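Local coordinates for beta-1,4-galactanase (Thielavia heterothallica, PDB 1HJS), which hydrolyses the beta-1,4-galactosidic linkages of type I arabinogalactans as a family 53 glycoside hydrolase of clan GH-A, at residues P127-I132 against K174-L179; N152-L157 against T193-Q198. All coordinates share one frame; numbering follows the deposited sequence.

Overall arrangement
Interactions 1 and 2 are neighbouring layers of one (beta/alpha)8 barrel, with centres about 16 Å apart. Interaction 1 pairs the fourth and fifth barrel strands, 129-132 and 174-179; interaction 2 packs helix 150-165, which connects those strands, against helix 185-196, which follows the second of them. Leu157 joins the layers: its CD2 lies 3.6 Å from Ile132 O and its CD1 lies 4.2 Å from Ile177 CD1. The catalytic centre lies nearer to interaction 1. The side chain of Ser131 is about 8 Å from that of Glu245, the probable nucleophile, and about 9 Å from that of Glu135, the probable proton donor; that of Leu157 is about 11 Å from that of Glu135.

Interaction 1 (P127-I132 against K174-L179); sequences PTIVSI and KIMIHL
Ile132 holds CG1 between its backbone N and carbonyl carbon (chi1 48°), which lays CG1 3.5 Å from Met176 O. From there CD1 reaches over to Ile175 CG2 at 4.0 Å and, slightly further, to Ile177 CG1. On the other face of the sheet, Met176 leaves its backbone extended and then bends at its last torsion (chi3 -75°), swinging CE to 4.1 Å from Ile129 CG2; a flexible thioether can follow the branched isoleucine in this way. The strands run parallel, and four backbone bonds alternate between them: Lys174 N to Thr128 O, nearly straight at 177°, Val130 N to Lys174 O, Met176 N to Val130 O, and Ile132 N to Met176 O. Ser131 CA also comes within 3.1 Å of Met176 O, a CA-H...O contact that adds to the grip on this carbonyl.

Val130, Ile132 and Ile175 meet helix 150-165, so aliphatic groups suit that face; an alanine in place of Ile132 would probably open a gap beside Ile175 and Ile177 and weaken the seal against the helix. The face of Ile129, Ser131 and Met176 looks into the barrel; Ser131, being small and polar, can hold a water there. This water, 2.9 Å from Ser131 OG, also bonds His178 ND1, while the serine hydroxyl bonds Gly133 O and His178 NE2 bonds Ser212. His178 also touches Glu135, the probable proton donor just beyond strand 129-132, the fourth-strand position of the acid in the (beta/alpha)8 barrels of clan GH-A.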
ATOM      1  N   PRO A 127       0.159  10.879  -9.715  1.00 13.37           N
ATOM      2  CA  PRO A 127      -0.471  10.036  -8.695  1.00 12.89           C
ATOM      3  C   PRO A 127      -1.276  10.842  -7.685  1.00 12.39           C
ATOM      4  O   PRO A 127      -0.927  11.978  -7.360  1.00 11.82           O
ATOM      5  CB  PRO A 127       0.716   9.294  -8.061  1.00 13.54           C
ATOM      6  CG  PRO A 127       1.892  10.166  -8.353  1.00 15.09           C
ATOM      7  CD  PRO A 127       1.621  10.701  -9.737  1.00 14.07           C
ATOM      8  N   THR A 128      -2.369  10.263  -7.205  1.00 12.12           N
ATOM      9  CA  THR A 128      -3.195  10.946  -6.220  1.00 11.93           C
ATOM     10  C   THR A 128      -2.568  10.760  -4.843  1.00 11.60           C
ATOM     11  O   THR A 128      -2.771  11.571  -3.944  1.00 11.41           O
ATOM     12  CB  THR A 128      -4.632  10.386  -6.212  1.00 12.58           C
ATOM     13  OG1 THR A 128      -4.587   8.956  -6.153  1.00 12.79           O
ATOM     14  CG2 THR A 128      -5.371  10.811  -7.471  1.00 12.88           C
ATOM     15  N   ILE A 129      -1.790   9.691  -4.704  1.00 10.95           N
ATOM     16  CA  ILE A 129      -1.124   9.368  -3.444  1.00 11.15           C
ATOM     17  C   ILE A 129       0.288   8.846  -3.684  1.00 10.76           C
ATOM     18  O   ILE A 129       0.536   8.102  -4.634  1.00 10.26           O
ATOM     19  CB  ILE A 129      -1.885   8.261  -2.664  1.00 11.35           C
ATOM     20  CG1 ILE A 129      -3.318   8.703  -2.376  1.00 12.27           C
ATOM     21  CG2 ILE A 129      -1.149   7.940  -1.357  1.00 11.95           C
ATOM     22  CD1 ILE A 129      -4.161   7.619  -1.708  1.00 13.22           C
ATOM     23  N   VAL A 130       1.211   9.243  -2.816  1.00 10.06           N
ATOM     24  CA  VAL A 130       2.584   8.767  -2.889  1.00 10.42           C
ATOM     25  C   VAL A 130       3.031   8.465  -1.467  1.00 10.51           C
ATOM     26  O   VAL A 130       2.973   9.337  -0.605  1.00 10.81           O
ATOM     27  CB  VAL A 130       3.553   9.826  -3.470  1.00 10.87           C
ATOM     28  CG1 VAL A 130       4.991   9.323  -3.371  1.00 10.92           C
ATOM     29  CG2 VAL A 130       3.200  10.124  -4.922  1.00 11.24           C
ATOM     30  N   SER A 131       3.445   7.229  -1.203  1.00 10.41           N
ATOM     31  CA  SER A 131       3.924   6.910   0.131  1.00  9.80           C
ATOM     32  C   SER A 131       5.440   6.960   0.078  1.00 10.08           C
ATOM     33  O   SER A 131       6.057   6.417  -0.838  1.00  9.91           O
ATOM     34  CB  SER A 131       3.458   5.517   0.592  1.00 10.05           C
ATOM     35  OG  SER A 131       4.107   4.470  -0.109  1.00  9.97           O
ATOM     36  N   ILE A 132       6.038   7.653   1.040  1.00  9.98           N
ATOM     37  CA  ILE A 132       7.488   7.734   1.104  1.00 10.41           C
ATOM     38  C   ILE A 132       7.957   6.594   2.005  1.00 10.40           C
ATOM     39  O   ILE A 132       8.249   6.781   3.191  1.00 10.72           O
ATOM     40  CB  ILE A 132       7.952   9.114   1.643  1.00 10.65           C
ATOM     41  CG1 ILE A 132       7.169   9.493   2.901  1.00 11.61           C
ATOM     42  CG2 ILE A 132       7.742  10.174   0.567  1.00 11.76           C
ATOM     43  CD1 ILE A 132       7.549  10.850   3.474  1.00 11.72           C
ATOM     44  N   LYS A 174      -0.977  13.459  -2.605  1.00 14.38           N
ATOM     45  CA  LYS A 174      -1.035  13.527  -1.157  1.00 14.03           C
ATOM     46  C   LYS A 174       0.164  12.685  -0.724  1.00 13.77           C
ATOM     47  O   LYS A 174       0.420  11.620  -1.297  1.00 13.01           O
ATOM     48  CB  LYS A 174      -2.338  12.915  -0.641  1.00 14.92           C
ATOM     49  CG  LYS A 174      -3.565  13.767  -0.936  1.00 15.74           C
ATOM     50  CD  LYS A 174      -4.840  13.092  -0.457  1.00 16.96           C
ATOM     51  CE  LYS A 174      -6.062  13.974  -0.700  1.00 17.99           C
ATOM     52  NZ  LYS A 174      -7.330  13.265  -0.352  1.00 17.84           N
ATOM     53  N   ILE A 175       0.912  13.161   0.265  1.00 12.56           N
ATOM     54  CA  ILE A 175       2.081  12.427   0.731  1.00 12.65           C
ATOM     55  C   ILE A 175       1.711  11.552   1.920  1.00 12.39           C
ATOM     56  O   ILE A 175       1.148  12.023   2.908  1.00 12.49           O
ATOM     57  CB  ILE A 175       3.215  13.394   1.105  1.00 12.37           C
ATOM     58  CG1 ILE A 175       3.612  14.205  -0.133  1.00 13.50           C
ATOM     59  CG2 ILE A 175       4.413  12.619   1.631  1.00 12.29           C
ATOM     60  CD1 ILE A 175       4.608  15.313   0.138  1.00 14.18           C
ATOM     61  N   MET A 176       2.038  10.270   1.818  1.00 12.39           N
ATOM     62  CA  MET A 176       1.698   9.317   2.868  1.00 11.82           C
ATOM     63  C   MET A 176       2.870   8.610   3.530  1.00 11.26           C
ATOM     64  O   MET A 176       3.871   8.309   2.888  1.00 11.05           O
ATOM     65  CB  MET A 176       0.761   8.251   2.295  1.00 12.49           C
ATOM     66  CG  MET A 176       0.519   7.062   3.219  1.00 12.68           C
ATOM     67  SD  MET A 176      -0.346   5.730   2.366  1.00 14.01           S
ATOM     68  CE  MET A 176      -1.996   6.390   2.306  1.00 13.35           C
ATOM     69  N   ILE A 177       2.728   8.366   4.829  1.00 11.43           N
ATOM     70  CA  ILE A 177       3.709   7.617   5.603  1.00 10.45           C
ATOM     71  C   ILE A 177       2.934   6.347   5.927  1.00 10.67           C
ATOM     72  O   ILE A 177       1.798   6.404   6.409  1.00 10.40           O
ATOM     73  CB  ILE A 177       4.129   8.349   6.892  1.00 10.94           C
ATOM     74  CG1 ILE A 177       5.061   9.511   6.532  1.00 10.52           C
ATOM     75  CG2 ILE A 177       4.836   7.383   7.837  1.00 10.66           C
ATOM     76  CD1 ILE A 177       5.482  10.372   7.721  1.00 12.12           C
ATOM     77  N   HIS A 178       3.552   5.205   5.645  1.00 10.43           N
ATOM     78  CA  HIS A 178       2.914   3.909   5.819  1.00 10.60           C
ATOM     79  C   HIS A 178       3.608   2.980   6.813  1.00 10.53           C
ATOM     80  O   HIS A 178       4.772   2.630   6.638  1.00 10.39           O
ATOM     81  CB  HIS A 178       2.840   3.233   4.438  1.00 10.31           C
ATOM     82  CG  HIS A 178       2.376   1.810   4.466  1.00 10.15           C
ATOM     83  ND1 HIS A 178       2.682   0.914   3.462  1.00 10.18           N
ATOM     84  CD2 HIS A 178       1.622   1.128   5.361  1.00 10.58           C
ATOM     85  CE1 HIS A 178       2.140  -0.259   3.741  1.00 10.26           C
ATOM     86  NE2 HIS A 178       1.493  -0.156   4.888  1.00  9.37           N
ATOM     87  N   LEU A 179       2.865   2.583   7.847  1.00 11.17           N
ATOM     88  CA  LEU A 179       3.348   1.668   8.880  1.00 11.42           C
ATOM     89  C   LEU A 179       2.496   0.394   8.850  1.00 11.94           C
ATOM     90  O   LEU A 179       1.344   0.415   8.411  1.00 11.48           O
ATOM     91  CB  LEU A 179       3.224   2.319  10.265  1.00 12.04           C
ATOM     92  CG  LEU A 179       4.371   3.190  10.788  1.00 13.72           C
ATOM     93  CD1 LEU A 179       4.884   4.118   9.714  1.00 15.56           C
ATOM     94  CD2 LEU A 179       3.890   3.955  12.022  1.00 13.29           C
TER
HETATM   95  O   HOH W   1       2.518   2.366   0.980  1.00 10.84           O
HETATM   96  O   HOH W   2       5.858   5.446   4.147  1.00 12.74           O

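Interaction 2 (N152-L157 against T193-Q198); sequences NIARLL and TNVLKQ
Ile153 and Val195 set their side chains at about a right angle, bringing CG2 of each to 4.1 Å from CG2 of the other. They belong to helices 150-165 and 185-196, consecutive members of the helical ring around this (beta/alpha)8 barrel, and their beta-branched shape offers a methyl close to each backbone. With Val195 CG1 turned opposite its own N (chi1 169°), the two methyls of the valine divide the work: CG2 takes Ile153, while CG1 faces Ala154 CB at 4.2 Å and, more loosely, Leu157 CD1 at 4.4 Å. Leu157, one turn further along its helix, also touches Ile136 in a loop, so the apolar seam runs on past the two helices.

Ala154 is where the backbones come nearest, and its single methyl suits that tight spot. CB rests 3.6 Å from Val195 O and 3.7 Å from Gln198 CB, with Gln198 CG almost as close, so the methyl sits against the Val195 carbonyl and the first methylenes of Gln198 side by side. No hydrogen bond crosses between the segments; they meet here by van der Waals contact, with Trp150 adding its bulk against Val195 and Gln198.

Gln198 suits its place because it is apolar near the backbone and polar at its end. Its first methylenes cover Ala154, and a bend at chi2 (-51°) folds the amide back toward Asn194, in helix 185-196. There Gln198 NE2 donates to Asn194 O over 3.0 Å, with an N-H...O angle of 166°, the acceptor lying in the plane of the glutamine amide and the nitrogen nearly along the C=O axis of Asn194.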
ATOM      1  N   ASN A 152      17.742  10.497  12.117  1.00 14.59           N
ATOM      2  CA  ASN A 152      17.993  10.141  10.724  1.00 14.14           C
ATOM      3  C   ASN A 152      16.699   9.857   9.966  1.00 14.03           C
ATOM      4  O   ASN A 152      16.535  10.272   8.823  1.00 13.61           O
ATOM      5  CB  ASN A 152      18.922   8.922  10.641  1.00 13.72           C
ATOM      6  CG  ASN A 152      20.377   9.273  10.933  1.00 14.58           C
ATOM      7  OD1 ASN A 152      20.705  10.423  11.229  1.00 14.75           O
ATOM      8  ND2 ASN A 152      21.252   8.283  10.841  1.00 14.02           N
ATOM      9  N   ILE A 153      15.784   9.139  10.605  1.00 14.09           N
ATOM     10  CA  ILE A 153      14.505   8.811   9.979  1.00 14.07           C
ATOM     11  C   ILE A 153      13.731  10.083   9.635  1.00 14.41           C
ATOM     12  O   ILE A 153      13.246  10.242   8.514  1.00 14.60           O
ATOM     13  CB  ILE A 153      13.647   7.933  10.912  1.00 13.79           C
ATOM     14  CG1 ILE A 153      14.340   6.586  11.128  1.00 12.94           C
ATOM     15  CG2 ILE A 153      12.256   7.736  10.313  1.00 12.85           C
ATOM     16  CD1 ILE A 153      13.650   5.702  12.144  1.00 13.20           C
ATOM     17  N   ALA A 154      13.622  10.991  10.600  1.00 14.41           N
ATOM     18  CA  ALA A 154      12.907  12.241  10.373  1.00 15.11           C
ATOM     19  C   ALA A 154      13.561  13.023   9.236  1.00 15.62           C
ATOM     20  O   ALA A 154      12.878  13.578   8.377  1.00 14.88           O
ATOM     21  CB  ALA A 154      12.894  13.084  11.651  1.00 14.96           C
ATOM     22  N   ARG A 155      14.890  13.056   9.235  1.00 15.88           N
ATOM     23  CA  ARG A 155      15.634  13.775   8.211  1.00 17.06           C
ATOM     24  C   ARG A 155      15.413  13.166   6.829  1.00 16.35           C
ATOM     25  O   ARG A 155      15.202  13.881   5.845  1.00 15.13           O
ATOM     26  CB  ARG A 155      17.121  13.762   8.556  1.00 19.21           C
ATOM     27  CG  ARG A 155      18.006  14.389   7.506  1.00 23.04           C
ATOM     28  CD  ARG A 155      18.736  15.600   8.058  1.00 26.56           C
ATOM     29  NE  ARG A 155      20.122  15.626   7.597  1.00 29.11           N
ATOM     30  CZ  ARG A 155      21.171  15.314   8.352  1.00 29.89           C
ATOM     31  NH1 ARG A 155      21.006  14.954   9.621  1.00 30.51           N
ATOM     32  NH2 ARG A 155      22.386  15.348   7.830  1.00 30.17           N
ATOM     33  N   LEU A 156      15.468  11.841   6.758  1.00 15.05           N
ATOM     34  CA  LEU A 156      15.267  11.151   5.493  1.00 14.73           C
ATOM     35  C   LEU A 156      13.857  11.398   4.956  1.00 14.20           C
ATOM     36  O   LEU A 156      13.682  11.728   3.779  1.00 14.24           O
ATOM     37  CB  LEU A 156      15.514   9.647   5.669  1.00 14.60           C
ATOM     38  CG  LEU A 156      16.971   9.233   5.914  1.00 14.72           C
ATOM     39  CD1 LEU A 156      17.030   7.764   6.319  1.00 14.82           C
ATOM     40  CD2 LEU A 156      17.795   9.473   4.653  1.00 14.02           C
ATOM     41  N   LEU A 157      12.852  11.250   5.816  1.00 13.50           N
ATOM     42  CA  LEU A 157      11.469  11.458   5.393  1.00 13.39           C
ATOM     43  C   LEU A 157      11.234  12.905   4.956  1.00 13.99           C
ATOM     44  O   LEU A 157      10.469  13.163   4.019  1.00 13.62           O
ATOM     45  CB  LEU A 157      10.503  11.061   6.516  1.00 12.33           C
ATOM     46  CG  LEU A 157      10.517   9.561   6.844  1.00 12.60           C
ATOM     47  CD1 LEU A 157       9.573   9.271   7.997  1.00 12.18           C
ATOM     48  CD2 LEU A 157      10.110   8.760   5.612  1.00 12.04           C
ATOM     49  N   THR A 193       5.311   9.651  17.401  1.00 15.42           N
ATOM     50  CA  THR A 193       5.749  10.545  18.469  1.00 15.89           C
ATOM     51  C   THR A 193       7.257  10.790  18.406  1.00 16.61           C
ATOM     52  O   THR A 193       7.714  11.936  18.450  1.00 16.49           O
ATOM     53  CB  THR A 193       5.390   9.978  19.853  1.00 16.24           C
ATOM     54  OG1 THR A 193       3.964   9.889  19.978  1.00 16.19           O
ATOM     55  CG2 THR A 193       5.934  10.884  20.958  1.00 16.43           C
ATOM     56  N   ASN A 194       8.031   9.717  18.285  1.00 16.76           N
ATOM     57  CA  ASN A 194       9.483   9.842  18.236  1.00 17.20           C
ATOM     58  C   ASN A 194      10.017  10.470  16.956  1.00 17.35           C
ATOM     59  O   ASN A 194      11.029  11.167  16.972  1.00 16.66           O
ATOM     60  CB  ASN A 194      10.126   8.477  18.467  1.00 17.72           C
ATOM     61  CG  ASN A 194      10.095   8.070  19.925  1.00 18.75           C
ATOM     62  OD1 ASN A 194      10.658   8.756  20.776  1.00 18.94           O
ATOM     63  ND2 ASN A 194       9.435   6.955  20.223  1.00 18.81           N
ATOM     64  N   VAL A 195       9.342  10.226  15.842  1.00 17.04           N
ATOM     65  CA  VAL A 195       9.771  10.806  14.582  1.00 17.14           C
ATOM     66  C   VAL A 195       9.470  12.307  14.545  1.00 17.22           C
ATOM     67  O   VAL A 195      10.329  13.108  14.172  1.00 17.23           O
ATOM     68  CB  VAL A 195       9.071  10.118  13.390  1.00 16.62           C
ATOM     69  CG1 VAL A 195       9.320  10.898  12.107  1.00 17.08           C
ATOM     70  CG2 VAL A 195       9.601   8.696  13.239  1.00 16.06           C
ATOM     71  N   LEU A 196       8.263  12.681  14.952  1.00 17.73           N
ATOM     72  CA  LEU A 196       7.847  14.081  14.925  1.00 19.27           C
ATOM     73  C   LEU A 196       8.520  14.980  15.956  1.00 20.34           C
ATOM     74  O   LEU A 196       8.618  16.189  15.753  1.00 20.48           O
ATOM     75  CB  LEU A 196       6.325  14.173  15.073  1.00 18.95           C
ATOM     76  CG  LEU A 196       5.538  13.580  13.897  1.00 19.32           C
ATOM     77  CD1 LEU A 196       4.048  13.573  14.210  1.00 19.34           C
ATOM     78  CD2 LEU A 196       5.817  14.396  12.641  1.00 19.87           C
ATOM     79  N   LYS A 197       8.985  14.400  17.058  1.00 21.38           N
ATOM     80  CA  LYS A 197       9.634  15.196  18.096  1.00 22.90           C
ATOM     81  C   LYS A 197      11.022  15.672  17.669  1.00 22.97           C
ATOM     82  O   LYS A 197      11.623  16.513  18.329  1.00 22.87           O
ATOM     83  CB  LYS A 197       9.736  14.392  19.398  1.00 23.99           C
ATOM     84  CG  LYS A 197      10.641  13.180  19.307  1.00 26.41           C
ATOM     85  CD  LYS A 197      10.546  12.295  20.546  1.00 28.62           C
ATOM     86  CE  LYS A 197      11.107  12.972  21.781  1.00 30.20           C
ATOM     87  NZ  LYS A 197      11.093  12.047  22.960  1.00 31.51           N
ATOM     88  N   GLN A 198      11.524  15.141  16.557  1.00 23.30           N
ATOM     89  CA  GLN A 198      12.841  15.526  16.067  1.00 23.60           C
ATOM     90  C   GLN A 198      12.862  16.955  15.526  1.00 24.70           C
ATOM     91  O   GLN A 198      13.889  17.632  15.583  1.00 24.84           O
ATOM     92  CB  GLN A 198      13.309  14.557  14.979  1.00 23.30           C
ATOM     93  CG  GLN A 198      13.423  13.115  15.447  1.00 22.19           C
ATOM     94  CD  GLN A 198      14.241  12.982  16.720  1.00 22.33           C
ATOM     95  OE1 GLN A 198      15.376  13.455  16.794  1.00 21.17           O
ATOM     96  NE2 GLN A 198      13.668  12.332  17.728  1.00 21.56           N
TER